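Local coordinates for tailspike protein (Siphovirus 9NA, PDB 3RIQ) that probably binds Salmonella lipopolysaccharide as the phage receptor and cleaves its O-antigen chains as an endorhamnosidase, at residues Ser218-Ile223 and Arg236-Tyr241; Ile176-Pro181 and Ser189-Glu194; Ser405-Ala410 and Lys415-Thr420; Ser380-Ile385 and Tyr395-Pro400; Ile517-Phe520 and Glu526-Ile529. One frame throughout, in Å; residues are numbered along the deposited sequence. Where two conformers were deposited one is given.

Interaction 1: residues Ser218-Ile223 and Arg236-Tyr241; sequences SAVLFI and RDLISY
Ala219 and Val220 meet Leu238 and Ser240 without any ring or other flat group between them. The flat groups of the two segments turn to other partners. Phe222 meets the Phe193 ring at an interplanar angle of about 40°, and Tyr241 packs edge-to-face with Tyr214. The guanidinium of Arg236 folds back on its sequence neighbour, where NH1 lies 3.0 Å from Asp237 OD2. This is a salt bridge, but its hydrogen bond is weak, bent to 129°. The same pair of residues makes a long, weak link between subunits.

The contact itself is small. The Val220 CG2 methyl touches Leu238 CD2 at 3.8 Å, and the two side chains cross obliquely. Ala219 CB comes less close to the same methyl, 4.3 Å from Leu238 CD2. Its nearer neighbour is the hydroxyl, with Ser240 OG at 3.4 Å from Ala219 CB. That oxygen stands opposite the backbone N of Ser240 (chi1 173°), which brings it over the alanine methyl.

Both strands belong to the right-handed parallel beta-helix. The chain turns a corner at Asp237, which puts strand 238-241 on a different face from strand 234-236. Leu238 and Ser240 point inward to Ala219 and Val220. Phe193 also packs on Val220, and Ile212 on Ala219.

No hydrogen bond joins the two segments; they meet through side-chain packing alone. The buried hydroxyl of Ser240 is satisfied by the carbonyl oxygen of Gly247, and it can therefore lie against a methyl group without an unmet polar demand.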
# COMPACT_ATOMS: atom_id res chain seq x y z
N SER A 218 12.42 -16.29 -16.20
CA SER A 218 11.69 -15.36 -15.34
C SER A 218 10.54 -16.14 -14.72
O SER A 218 10.06 -17.11 -15.32
CB SER A 218 11.19 -14.16 -16.16
OG SER A 218 12.29 -13.44 -16.75
N ALA A 219 10.07 -15.77 -13.52
CA ALA A 219 9.08 -16.64 -12.89
C ALA A 219 7.83 -16.78 -13.76
O ALA A 219 7.29 -17.90 -13.93
CB ALA A 219 8.72 -16.18 -11.49
N VAL A 220 7.36 -15.66 -14.31
CA VAL A 220 6.26 -15.66 -15.28
C VAL A 220 6.71 -14.83 -16.45
O VAL A 220 7.29 -13.75 -16.25
CB VAL A 220 4.94 -15.08 -14.68
CG1 VAL A 220 3.81 -15.25 -15.69
CG2 VAL A 220 4.59 -15.74 -13.33
N LEU A 221 6.42 -15.33 -17.67
CA LEU A 221 6.86 -14.67 -18.91
C LEU A 221 5.67 -14.53 -19.87
O LEU A 221 4.94 -15.52 -20.11
CB LEU A 221 7.97 -15.51 -19.56
CG LEU A 221 8.47 -15.00 -20.92
CD1 LEU A 221 9.21 -13.69 -20.74
CD2 LEU A 221 9.37 -16.02 -21.55
N PHE A 222 5.45 -13.32 -20.36
CA PHE A 222 4.37 -13.01 -21.33
C PHE A 222 4.94 -12.72 -22.73
O PHE A 222 5.89 -11.94 -22.86
CB PHE A 222 3.56 -11.79 -20.89
CG PHE A 222 2.78 -12.02 -19.63
CD1 PHE A 222 1.46 -12.47 -19.66
CD2 PHE A 222 3.39 -11.87 -18.38
CE1 PHE A 222 0.74 -12.73 -18.49
CE2 PHE A 222 2.67 -12.13 -17.20
CZ PHE A 222 1.36 -12.57 -17.26
N ILE A 223 4.36 -13.37 -23.75
CA ILE A 223 4.73 -13.17 -25.14
C ILE A 223 3.47 -12.87 -25.95
O ILE A 223 2.56 -13.72 -26.02
CB ILE A 223 5.43 -14.46 -25.68
CG1 ILE A 223 6.79 -14.63 -25.01
CG2 ILE A 223 5.54 -14.45 -27.23
CD1 ILE A 223 7.37 -16.08 -25.13
N ARG A 236 -0.58 -11.52 -9.98
CA ARG A 236 -0.98 -10.95 -8.68
C ARG A 236 -0.54 -11.84 -7.54
O ARG A 236 -0.66 -13.07 -7.67
CB ARG A 236 -2.50 -10.73 -8.63
CG ARG A 236 -2.99 -10.18 -7.29
CD ARG A 236 -4.43 -9.70 -7.31
NE ARG A 236 -5.44 -10.66 -7.79
CZ ARG A 236 -6.10 -11.52 -7.01
NH1 ARG A 236 -5.75 -11.64 -5.71
NH2 ARG A 236 -7.10 -12.27 -7.51
N ASP A 237 0.00 -11.24 -6.46
CA ASP A 237 0.30 -11.97 -5.19
C ASP A 237 1.28 -13.12 -5.41
O ASP A 237 0.99 -14.27 -5.02
CB ASP A 237 -0.98 -12.53 -4.56
CG ASP A 237 -1.96 -11.45 -4.15
OD1 ASP A 237 -1.52 -10.32 -3.86
OD2 ASP A 237 -3.17 -11.75 -4.09
N LEU A 238 2.43 -12.83 -6.03
CA LEU A 238 3.43 -13.86 -6.30
C LEU A 238 4.75 -13.52 -5.59
O LEU A 238 5.14 -12.35 -5.52
CB LEU A 238 3.71 -13.92 -7.83
CG LEU A 238 4.76 -14.93 -8.27
CD1 LEU A 238 4.27 -16.37 -8.07
CD2 LEU A 238 5.14 -14.68 -9.73
N ILE A 239 5.42 -14.55 -5.08
CA ILE A 239 6.84 -14.41 -4.64
C ILE A 239 7.69 -15.06 -5.72
O ILE A 239 7.47 -16.22 -6.06
CB ILE A 239 7.08 -15.09 -3.26
CG1 ILE A 239 6.20 -14.43 -2.18
CG2 ILE A 239 8.55 -15.02 -2.92
CD1 ILE A 239 6.21 -15.16 -0.87
N SER A 240 8.66 -14.33 -6.27
CA SER A 240 9.58 -14.84 -7.30
C SER A 240 10.95 -14.89 -6.64
O SER A 240 11.50 -13.82 -6.26
CB SER A 240 9.60 -13.87 -8.48
OG SER A 240 10.58 -14.25 -9.42
N TYR A 241 11.50 -16.10 -6.47
CA TYR A 241 12.71 -16.27 -5.64
C TYR A 241 13.89 -16.82 -6.42
O TYR A 241 13.83 -17.95 -6.92
CB TYR A 241 12.37 -17.26 -4.51
CG TYR A 241 13.55 -17.71 -3.66
CD1 TYR A 241 14.32 -16.79 -2.92
CD2 TYR A 241 13.86 -19.07 -3.57
CE1 TYR A 241 15.40 -17.23 -2.12
CE2 TYR A 241 14.94 -19.53 -2.77
CZ TYR A 241 15.69 -18.58 -2.05
OH TYR A 241 16.73 -18.97 -1.22

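Interaction 2: residues Ile176-Pro181 and Ser189-Glu194; sequences ILVESP and SGITFE
Ile176, at the head of the first segment, packs against the ring of Phe193 across the inside of a right-handed parallel beta-helix. Its CB and its CG2 methyl both lie 3.9 Å from Phe193 CE1. The CG2 branch stands opposite the backbone N, while CG1 is beside that N (chi1 -55°) and leads away from the ring. The approach of CB is oblique to the ring plane.

Leu177 points the other way, out of the coil, and packs on His160 of the third subunit. Val178 turns inward again. Its CG2 methyl sits at the edge of the Phe193 ring, near the ring plane, 4.3 Å from Phe193 CZ. Its other methyl, CG1, meets Ile191 CD1, also at 4.3 Å. One valine thus bridges two residues of the second segment. No hydrogen bond joins the segments. Their backbones stay well apart and pair with other coils, as when Val178 bonds to Lys206 and Val208.

Glu179 again faces outward, and its OE2 is hydrogen-bonded to His160 NE2 of the third subunit. Beyond it the chain reaches Pro181, which packs on Val207, as Ile191 does. Pro181 is directed toward the second segment but does not quite touch it: its CB stops 5.5 Å from Ile191 CD1.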
# COMPACT_ATOMS: atom_id res chain seq x y z
N ILE A 176 -6.24 -18.57 -19.40
CA ILE A 176 -5.62 -19.54 -18.49
C ILE A 176 -5.45 -18.86 -17.13
O ILE A 176 -4.84 -17.78 -17.02
CB ILE A 176 -4.23 -20.00 -19.01
CG1 ILE A 176 -4.35 -20.56 -20.45
CG2 ILE A 176 -3.61 -20.98 -18.02
CD1 ILE A 176 -5.24 -21.78 -20.59
N LEU A 177 -5.99 -19.48 -16.08
CA LEU A 177 -5.75 -18.99 -14.70
C LEU A 177 -4.91 -19.99 -13.96
O LEU A 177 -5.32 -21.15 -13.85
CB LEU A 177 -7.11 -18.81 -13.97
CG LEU A 177 -7.00 -18.53 -12.47
CD1 LEU A 177 -6.26 -17.17 -12.17
CD2 LEU A 177 -8.43 -18.48 -11.89
N VAL A 178 -3.73 -19.57 -13.49
CA VAL A 178 -2.88 -20.43 -12.67
C VAL A 178 -2.89 -19.91 -11.24
O VAL A 178 -2.40 -18.80 -10.98
CB VAL A 178 -1.42 -20.48 -13.20
CG1 VAL A 178 -0.60 -21.50 -12.40
CG2 VAL A 178 -1.41 -20.78 -14.68
N GLU A 179 -3.47 -20.69 -10.34
CA GLU A 179 -3.58 -20.27 -8.94
C GLU A 179 -2.50 -20.93 -8.10
O GLU A 179 -2.33 -22.15 -8.13
CB GLU A 179 -4.93 -20.64 -8.34
CG GLU A 179 -6.07 -19.78 -8.94
CD GLU A 179 -7.45 -20.07 -8.35
OE1 GLU A 179 -7.70 -21.23 -7.91
OE2 GLU A 179 -8.31 -19.16 -8.39
N SER A 180 -1.76 -20.10 -7.36
CA SER A 180 -0.88 -20.57 -6.29
C SER A 180 0.14 -21.66 -6.68
O SER A 180 0.18 -22.73 -6.05
CB SER A 180 -1.71 -21.02 -5.09
OG SER A 180 -0.84 -21.43 -4.05
N PRO A 181 0.99 -21.39 -7.69
CA PRO A 181 2.13 -22.30 -7.86
C PRO A 181 2.86 -22.46 -6.51
O PRO A 181 3.00 -21.48 -5.75
CB PRO A 181 3.04 -21.56 -8.87
CG PRO A 181 2.60 -20.08 -8.78
CD PRO A 181 1.11 -20.16 -8.51
N SER A 189 11.71 -20.39 -17.73
CA SER A 189 10.72 -19.53 -17.08
C SER A 189 9.67 -20.44 -16.41
O SER A 189 9.34 -21.49 -16.93
CB SER A 189 10.09 -18.58 -18.08
OG SER A 189 11.02 -17.58 -18.46
N GLY A 190 9.17 -20.05 -15.24
CA GLY A 190 8.24 -20.95 -14.52
C GLY A 190 6.91 -21.17 -15.25
O GLY A 190 6.53 -22.33 -15.54
N ILE A 191 6.23 -20.07 -15.56
CA ILE A 191 4.99 -20.13 -16.32
C ILE A 191 5.14 -19.20 -17.49
O ILE A 191 5.47 -18.01 -17.29
CB ILE A 191 3.78 -19.64 -15.48
CG1 ILE A 191 3.60 -20.44 -14.18
CG2 ILE A 191 2.50 -19.64 -16.35
CD1 ILE A 191 3.24 -21.79 -14.33
N THR A 192 4.88 -19.68 -18.70
CA THR A 192 5.00 -18.83 -19.89
C THR A 192 3.72 -18.83 -20.68
O THR A 192 3.17 -19.90 -20.95
CB THR A 192 6.13 -19.35 -20.84
OG1 THR A 192 7.38 -19.41 -20.16
CG2 THR A 192 6.25 -18.49 -22.11
N PHE A 193 3.25 -17.65 -21.08
CA PHE A 193 2.10 -17.54 -21.99
C PHE A 193 2.63 -17.10 -23.34
O PHE A 193 3.01 -15.93 -23.54
CB PHE A 193 1.04 -16.58 -21.44
CG PHE A 193 0.57 -16.94 -20.07
CD1 PHE A 193 -0.23 -18.08 -19.89
CD2 PHE A 193 0.94 -16.17 -18.95
CE1 PHE A 193 -0.68 -18.46 -18.63
CE2 PHE A 193 0.47 -16.54 -17.66
CZ PHE A 193 -0.34 -17.68 -17.52
N GLU A 194 2.75 -18.07 -24.26
CA GLU A 194 3.45 -17.88 -25.54
C GLU A 194 2.43 -17.73 -26.67
O GLU A 194 1.85 -18.73 -27.10
CB GLU A 194 4.32 -19.12 -25.79
CG GLU A 194 5.12 -19.08 -27.07
CD GLU A 194 5.77 -20.41 -27.35
OE1 GLU A 194 5.13 -21.44 -27.24
OE2 GLU A 194 6.96 -20.45 -27.68

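Interaction 3: residues Ser405-Ala410 and Lys415-Thr420; sequences SNVSCA and KKILCT
Cys409 lies over the root of the Lys415 side chain, with Cys409 CB 3.7 Å from Lys415 CB. Its sulfur swings past this point and lies 3.9 Å from Lys415 O, a packing distance. The SG is beside the backbone N of Cys409 and opposite its carbonyl carbon (chi1 -54°), which carries it inward along the second segment. The lysine chain then runs on past the cysteine backbone, with Lys415 CD 3.8 Å from Cys409 O. Farther out the lysine chain is bent, and it was modelled in two positions. In the one described here NZ bonds to the carbonyl oxygen of Gly411, in the short turn between the segments.

A second patch is purely apolar. Val407 and Ile417 reach toward each other tip to tip, and Val407 CG1 meets Ile417 CD1 at 3.7 Å. The same Ile417 methyl is 4.4 Å from Cys409 SG, so one methyl meets both residues of the first segment. There is no hydrogen bond between the segments.

The other subunits also reach this contact. Gln426 of the second subunit packs on Cys409 and Ile417, and its NE2 bonds to Lys415 O. Gln433 of the third subunit bonds to Ile417 O.

No helix takes part. The contact lies near the C-terminal end of the parallel beta-helix. Strand 402-409 runs beside strands 381-388 and 421-427, whereas strand 417-419 lies next to 397-399 on another face of the coil.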
# COMPACT_ATOMS: atom_id res chain seq x y z
N SER A 405 7.30 15.69 -7.21
CA SER A 405 6.67 16.31 -6.03
C SER A 405 6.81 15.36 -4.85
O SER A 405 6.83 14.13 -5.02
CB SER A 405 5.21 16.63 -6.31
OG SER A 405 4.50 15.43 -6.50
N ASN A 406 6.94 15.93 -3.64
CA ASN A 406 7.02 15.16 -2.39
C ASN A 406 8.17 14.16 -2.42
O ASN A 406 7.96 12.95 -2.40
CB ASN A 406 5.69 14.48 -2.04
CG ASN A 406 5.71 13.83 -0.67
OD1 ASN A 406 6.48 14.22 0.18
ND2 ASN A 406 4.92 12.78 -0.48
N VAL A 407 9.38 14.69 -2.54
CA VAL A 407 10.60 13.89 -2.59
C VAL A 407 11.38 14.07 -1.29
O VAL A 407 11.54 15.19 -0.79
CB VAL A 407 11.52 14.29 -3.79
CG1 VAL A 407 12.72 13.40 -3.86
CG2 VAL A 407 10.77 14.22 -5.06
N SER A 408 11.88 12.95 -0.77
CA SER A 408 12.70 12.92 0.42
C SER A 408 13.93 12.06 0.19
O SER A 408 13.80 10.94 -0.36
CB SER A 408 11.83 12.36 1.58
OG SER A 408 12.61 12.12 2.72
N CYS A 409 15.12 12.58 0.56
CA CYS A 409 16.36 11.81 0.44
C CYS A 409 16.97 11.64 1.81
O CYS A 409 17.32 12.65 2.46
CB CYS A 409 17.36 12.51 -0.50
SG CYS A 409 16.66 12.85 -2.12
N ALA A 410 17.09 10.41 2.26
CA ALA A 410 17.47 10.12 3.66
C ALA A 410 18.97 9.94 3.82
O ALA A 410 19.74 9.82 2.85
CB ALA A 410 16.75 8.86 4.15
N LYS A 415 21.85 13.04 -2.37
CA LYS A 415 20.54 13.67 -2.25
C LYS A 415 20.25 14.56 -3.46
O LYS A 415 19.32 15.37 -3.42
CB LYS A 415 20.46 14.53 -0.97
CG LYS A 415 21.08 13.91 0.27
CD LYS A 415 20.52 14.57 1.53
CE LYS A 415 21.62 14.80 2.53
NZ LYS A 415 22.46 13.59 2.63
N LYS A 416 21.01 14.38 -4.54
CA LYS A 416 20.85 15.21 -5.72
C LYS A 416 19.61 14.85 -6.53
O LYS A 416 19.36 13.68 -6.82
CB LYS A 416 22.10 15.11 -6.62
CG LYS A 416 23.40 15.58 -5.96
CD LYS A 416 24.60 15.54 -6.95
CE LYS A 416 25.90 16.00 -6.26
NZ LYS A 416 26.19 15.20 -5.02
N ILE A 417 18.86 15.88 -6.89
CA ILE A 417 17.64 15.77 -7.71
C ILE A 417 17.82 16.63 -8.97
O ILE A 417 18.04 17.86 -8.88
CB ILE A 417 16.40 16.29 -6.93
CG1 ILE A 417 16.21 15.51 -5.63
CG2 ILE A 417 15.16 16.26 -7.84
CD1 ILE A 417 15.17 16.05 -4.69
N LEU A 418 17.76 15.97 -10.13
CA LEU A 418 17.86 16.67 -11.41
C LEU A 418 16.57 16.43 -12.18
O LEU A 418 16.26 15.29 -12.51
CB LEU A 418 19.06 16.17 -12.25
CG LEU A 418 19.17 16.67 -13.72
CD1 LEU A 418 19.36 18.13 -13.75
CD2 LEU A 418 20.27 15.98 -14.47
N CYS A 419 15.82 17.50 -12.45
CA CYS A 419 14.54 17.36 -13.15
C CYS A 419 14.11 18.68 -13.71
O CYS A 419 14.83 19.67 -13.59
CB CYS A 419 13.45 16.77 -12.23
SG CYS A 419 13.07 17.88 -10.88
N THR A 420 12.96 18.71 -14.38
CA THR A 420 12.49 19.94 -15.01
C THR A 420 11.75 20.84 -14.03
O THR A 420 11.84 22.08 -14.09
CB THR A 420 11.56 19.63 -16.19
OG1 THR A 420 12.32 19.05 -17.25
CG2 THR A 420 10.93 20.89 -16.76

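Interaction 4: residues Ser380-Ile385 and Tyr395-Pro400; sequences SRLRGI and YAVYAP
Val397 meets Ile385 and Leu382, more closely the first than the second. On the tighter side, Ile385 CG2 touches Val397 CG2 at 4.1 Å, and the two side chains cross at about a right angle. The Val397 CG2 branch is opposite its carbonyl carbon and CG1 is opposite its N. With chi1 at -179°, Val397 CG2 is turned to Ile385 and CG1 to Leu382.

On the looser side, Leu382 CD2 comes only to 4.5 Å from Val397 CG1. Ala399 also points inward, but its CB remains 5.0 Å from Leu382 CD1. Cys376 fills in here, packing on both Leu382 and Ala399.

The outward side is polar. Arg381 is partly exposed there, while Arg383 is buried against the third subunit. Arg381 NE and Arg383 NH1 both form salt bridges to Asp355 OD1. Arg381 CB lies over one face of the Arg383 guanidinium, and Arg383 NE bonds to His388 ND1 of the third subunit.

Gly384 makes the corner between Leu382 and Ile385, with a positive phi of 82°, and both side chains still face inward. Aliphatic residues from different faces meeting inside one coil are characteristic of the right-handed parallel beta-helix.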
# COMPACT_ATOMS: atom_id res chain seq x y z
N SER A 380 8.20 11.92 -17.45
CA SER A 380 7.27 11.25 -16.55
C SER A 380 6.88 12.17 -15.38
O SER A 380 7.44 13.27 -15.22
CB SER A 380 7.82 9.90 -16.07
OG SER A 380 7.79 9.01 -17.18
N ARG A 381 5.89 11.74 -14.58
CA ARG A 381 5.40 12.58 -13.48
C ARG A 381 5.54 11.74 -12.21
O ARG A 381 4.92 10.67 -12.11
CB ARG A 381 3.92 12.95 -13.71
CG ARG A 381 3.72 13.84 -14.95
CD ARG A 381 2.28 13.83 -15.49
NE ARG A 381 1.92 12.53 -16.05
CZ ARG A 381 2.14 12.11 -17.31
NH1 ARG A 381 2.76 12.90 -18.19
NH2 ARG A 381 1.72 10.88 -17.70
N LEU A 382 6.35 12.21 -11.27
CA LEU A 382 6.67 11.45 -10.05
C LEU A 382 6.12 12.16 -8.84
O LEU A 382 6.35 13.39 -8.69
CB LEU A 382 8.18 11.31 -9.87
CG LEU A 382 8.95 10.46 -10.89
CD1 LEU A 382 9.02 11.15 -12.24
CD2 LEU A 382 10.36 10.19 -10.38
N ARG A 383 5.41 11.42 -7.97
CA ARG A 383 4.82 12.03 -6.76
C ARG A 383 5.02 11.07 -5.60
O ARG A 383 4.55 9.94 -5.67
CB ARG A 383 3.33 12.37 -6.88
CG ARG A 383 2.89 13.21 -8.08
CD ARG A 383 2.32 12.35 -9.13
NE ARG A 383 1.71 13.04 -10.27
CZ ARG A 383 1.22 12.38 -11.33
NH1 ARG A 383 1.27 11.04 -11.36
NH2 ARG A 383 0.71 13.04 -12.35
N GLY A 384 5.69 11.52 -4.54
CA GLY A 384 5.86 10.69 -3.37
C GLY A 384 7.03 9.76 -3.58
O GLY A 384 6.85 8.59 -3.93
N ILE A 385 8.23 10.29 -3.42
CA ILE A 385 9.46 9.57 -3.71
C ILE A 385 10.33 9.60 -2.46
O ILE A 385 10.57 10.67 -1.89
CB ILE A 385 10.20 10.27 -4.89
CG1 ILE A 385 9.27 10.42 -6.12
CG2 ILE A 385 11.55 9.54 -5.20
CD1 ILE A 385 8.74 9.11 -6.75
N TYR A 395 23.12 10.41 -8.51
CA TYR A 395 21.95 11.21 -8.09
C TYR A 395 20.96 10.32 -7.35
O TYR A 395 20.83 9.13 -7.65
CB TYR A 395 21.23 11.71 -9.34
CG TYR A 395 22.00 12.82 -10.07
CD1 TYR A 395 21.63 14.14 -9.94
CD2 TYR A 395 23.09 12.51 -10.88
CE1 TYR A 395 22.35 15.16 -10.60
CE2 TYR A 395 23.81 13.49 -11.55
CZ TYR A 395 23.44 14.82 -11.41
OH TYR A 395 24.16 15.77 -12.08
N ALA A 396 20.22 10.93 -6.43
CA ALA A 396 19.04 10.27 -5.87
C ALA A 396 17.93 10.13 -6.92
O ALA A 396 17.33 9.05 -7.07
CB ALA A 396 18.52 11.05 -4.66
N VAL A 397 17.66 11.24 -7.64
CA VAL A 397 16.70 11.25 -8.73
C VAL A 397 17.33 11.91 -9.94
O VAL A 397 17.63 13.13 -9.93
CB VAL A 397 15.38 11.98 -8.37
CG1 VAL A 397 14.39 11.94 -9.54
CG2 VAL A 397 14.73 11.31 -7.13
N TYR A 398 17.50 11.11 -11.01
CA TYR A 398 18.03 11.62 -12.26
C TYR A 398 16.91 11.50 -13.29
O TYR A 398 16.66 10.42 -13.83
CB TYR A 398 19.29 10.85 -12.69
CG TYR A 398 19.96 11.46 -13.91
CD1 TYR A 398 20.90 12.47 -13.75
CD2 TYR A 398 19.65 11.05 -15.22
CE1 TYR A 398 21.53 13.04 -14.86
CE2 TYR A 398 20.26 11.62 -16.31
CZ TYR A 398 21.20 12.63 -16.13
OH TYR A 398 21.84 13.22 -17.20
N ALA A 399 16.23 12.61 -13.53
CA ALA A 399 14.99 12.59 -14.32
C ALA A 399 14.86 13.94 -15.05
O ALA A 399 13.91 14.69 -14.83
CB ALA A 399 13.79 12.30 -13.40
N PRO A 400 15.80 14.22 -15.96
CA PRO A 400 15.95 15.59 -16.47
C PRO A 400 14.70 16.20 -17.09
O PRO A 400 14.50 17.40 -17.00
CB PRO A 400 17.03 15.45 -17.55
CG PRO A 400 17.71 14.20 -17.27
CD PRO A 400 16.85 13.32 -16.47

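Interaction 5: residues Ile517-Phe520 and Glu526-Ile529; sequences IGFF and ELRI
Phe520 and Arg528 are joined by two backbone hydrogen bonds. Phe520 N donates a hydrogen bond to Arg528 O at 2.9 Å and 161°, with the donor tilted out of the carbonyl plane. Arg528 N donates one to Phe520 O, also at 2.9 Å and 152°, and nearly along the C=O axis. The next pair, Phe519 with Ile529, is non-hydrogen-bonded. Here Phe519 CA lies 3.3 Å from Arg528 O in a CA-H...O contact. Beside this pairing, Arg528 NH2 and Glu526 OE2 form a salt bridge at 3.5 Å. Glu526 OE1 is hydrogen-bonded to Asp524 N in the turn.

The strands make an antiparallel beta hairpin, two strands of a three-stranded sheet near the C-terminus of the chain. The sheet continues into the third subunit, because Ile517 pairs antiparallel with a strand there. Leu527 N also bonds to Tyr541 OH of the second subunit.

On the sheet face of Phe520 and Arg528, the arginine CB sits over one face of the phenyl ring in a CH-pi contact, 3.9 Å from the ring centre. The Phe520 CG lies between its N and carbonyl carbon (chi1 68°), which folds the ring back under the arginine. Arg528 CD also lies against the ring; the extended chain then leads away, its guanidinium plane steep to the ring.

The opposite face carries Phe519 and Ile529, side by side and pointing the same way. Ile529 CG1 is 3.4 Å from Phe519 CE2, oblique to the ring. Ile529 CG2 reaches back to Ile517 CB at 3.7 Å. Leu527 CD1 lies 4.1 Å from Phe519 CD2, on the pair's other side.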
# COMPACT_ATOMS: atom_id res chain seq x y z
N ILE A 517 17.67 53.14 2.87
CA ILE A 517 19.09 53.58 2.96
C ILE A 517 20.05 52.42 2.78
O ILE A 517 19.68 51.24 2.96
CB ILE A 517 19.38 54.31 4.32
CG1 ILE A 517 19.21 53.34 5.51
CG2 ILE A 517 18.45 55.55 4.46
CD1 ILE A 517 19.71 53.91 6.84
N GLY A 518 21.29 52.74 2.43
CA GLY A 518 22.37 51.73 2.40
C GLY A 518 23.64 52.41 2.85
O GLY A 518 23.88 53.57 2.49
N PHE A 519 24.42 51.71 3.67
CA PHE A 519 25.71 52.23 4.09
C PHE A 519 26.81 51.84 3.09
O PHE A 519 26.75 50.81 2.43
CB PHE A 519 26.10 51.69 5.46
CG PHE A 519 25.26 52.24 6.61
CD1 PHE A 519 24.00 51.73 6.92
CD2 PHE A 519 25.77 53.27 7.41
CE1 PHE A 519 23.27 52.25 8.02
CE2 PHE A 519 25.05 53.77 8.49
CZ PHE A 519 23.80 53.27 8.78
N PHE A 520 27.83 52.69 2.99
CA PHE A 520 28.98 52.37 2.16
C PHE A 520 30.21 53.12 2.63
O PHE A 520 30.11 54.13 3.35
CB PHE A 520 28.70 52.68 0.68
CG PHE A 520 28.58 54.16 0.38
CD1 PHE A 520 27.35 54.82 0.53
CD2 PHE A 520 29.69 54.88 -0.08
CE1 PHE A 520 27.26 56.20 0.22
CE2 PHE A 520 29.61 56.23 -0.37
CZ PHE A 520 28.41 56.89 -0.25
N GLU A 526 35.68 56.65 4.45
CA GLU A 526 34.66 57.42 5.19
C GLU A 526 33.34 56.64 5.15
O GLU A 526 32.90 56.25 4.06
CB GLU A 526 34.45 58.81 4.54
CG GLU A 526 35.71 59.64 4.29
CD GLU A 526 36.26 59.50 2.87
OE1 GLU A 526 36.08 58.42 2.22
OE2 GLU A 526 36.88 60.48 2.41
N LEU A 527 32.74 56.37 6.31
CA LEU A 527 31.42 55.73 6.34
C LEU A 527 30.33 56.75 6.00
O LEU A 527 30.30 57.85 6.56
CB LEU A 527 31.14 55.08 7.70
CG LEU A 527 29.82 54.27 7.79
CD1 LEU A 527 29.86 53.00 6.93
CD2 LEU A 527 29.51 53.89 9.23
N ARG A 528 29.45 56.37 5.06
CA ARG A 528 28.41 57.23 4.55
C ARG A 528 27.12 56.46 4.38
O ARG A 528 27.13 55.21 4.32
CB ARG A 528 28.83 57.79 3.19
CG ARG A 528 29.98 58.79 3.28
CD ARG A 528 30.37 59.33 1.93
NE ARG A 528 31.57 60.14 2.10
CZ ARG A 528 32.49 60.34 1.17
NH1 ARG A 528 32.36 59.79 -0.04
NH2 ARG A 528 33.56 61.09 1.45
N ILE A 529 26.03 57.22 4.28
CA ILE A 529 24.71 56.64 4.06
C ILE A 529 24.18 57.22 2.77
O ILE A 529 24.08 58.44 2.66
CB ILE A 529 23.73 57.01 5.21
CG1 ILE A 529 24.26 56.49 6.56
CG2 ILE A 529 22.29 56.52 4.89
CD1 ILE A 529 23.48 57.03 7.77

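Overall arrangement
From the N terminus the order is interaction 2, interaction 1, interaction 4, interaction 3 and interaction 5. They follow in series, and none nests in or crosses another. Each closes a loop of 4 to 12 residues. Interactions 2 and 1 touch: strands 184-194 and 220-223 are neighbours, with Leu221 N bonded to Ile191 O. Interactions 4 and 3 have centres about 6 Å apart and probably pair in the same way, Leu418 N with Val397 O. These four tie faces of the beta-helix together, in two places with centres 27 to 38 Å apart. Interaction 5 closes a hairpin in the C-terminal sheet, its centre about 43 Å from that of interaction 3.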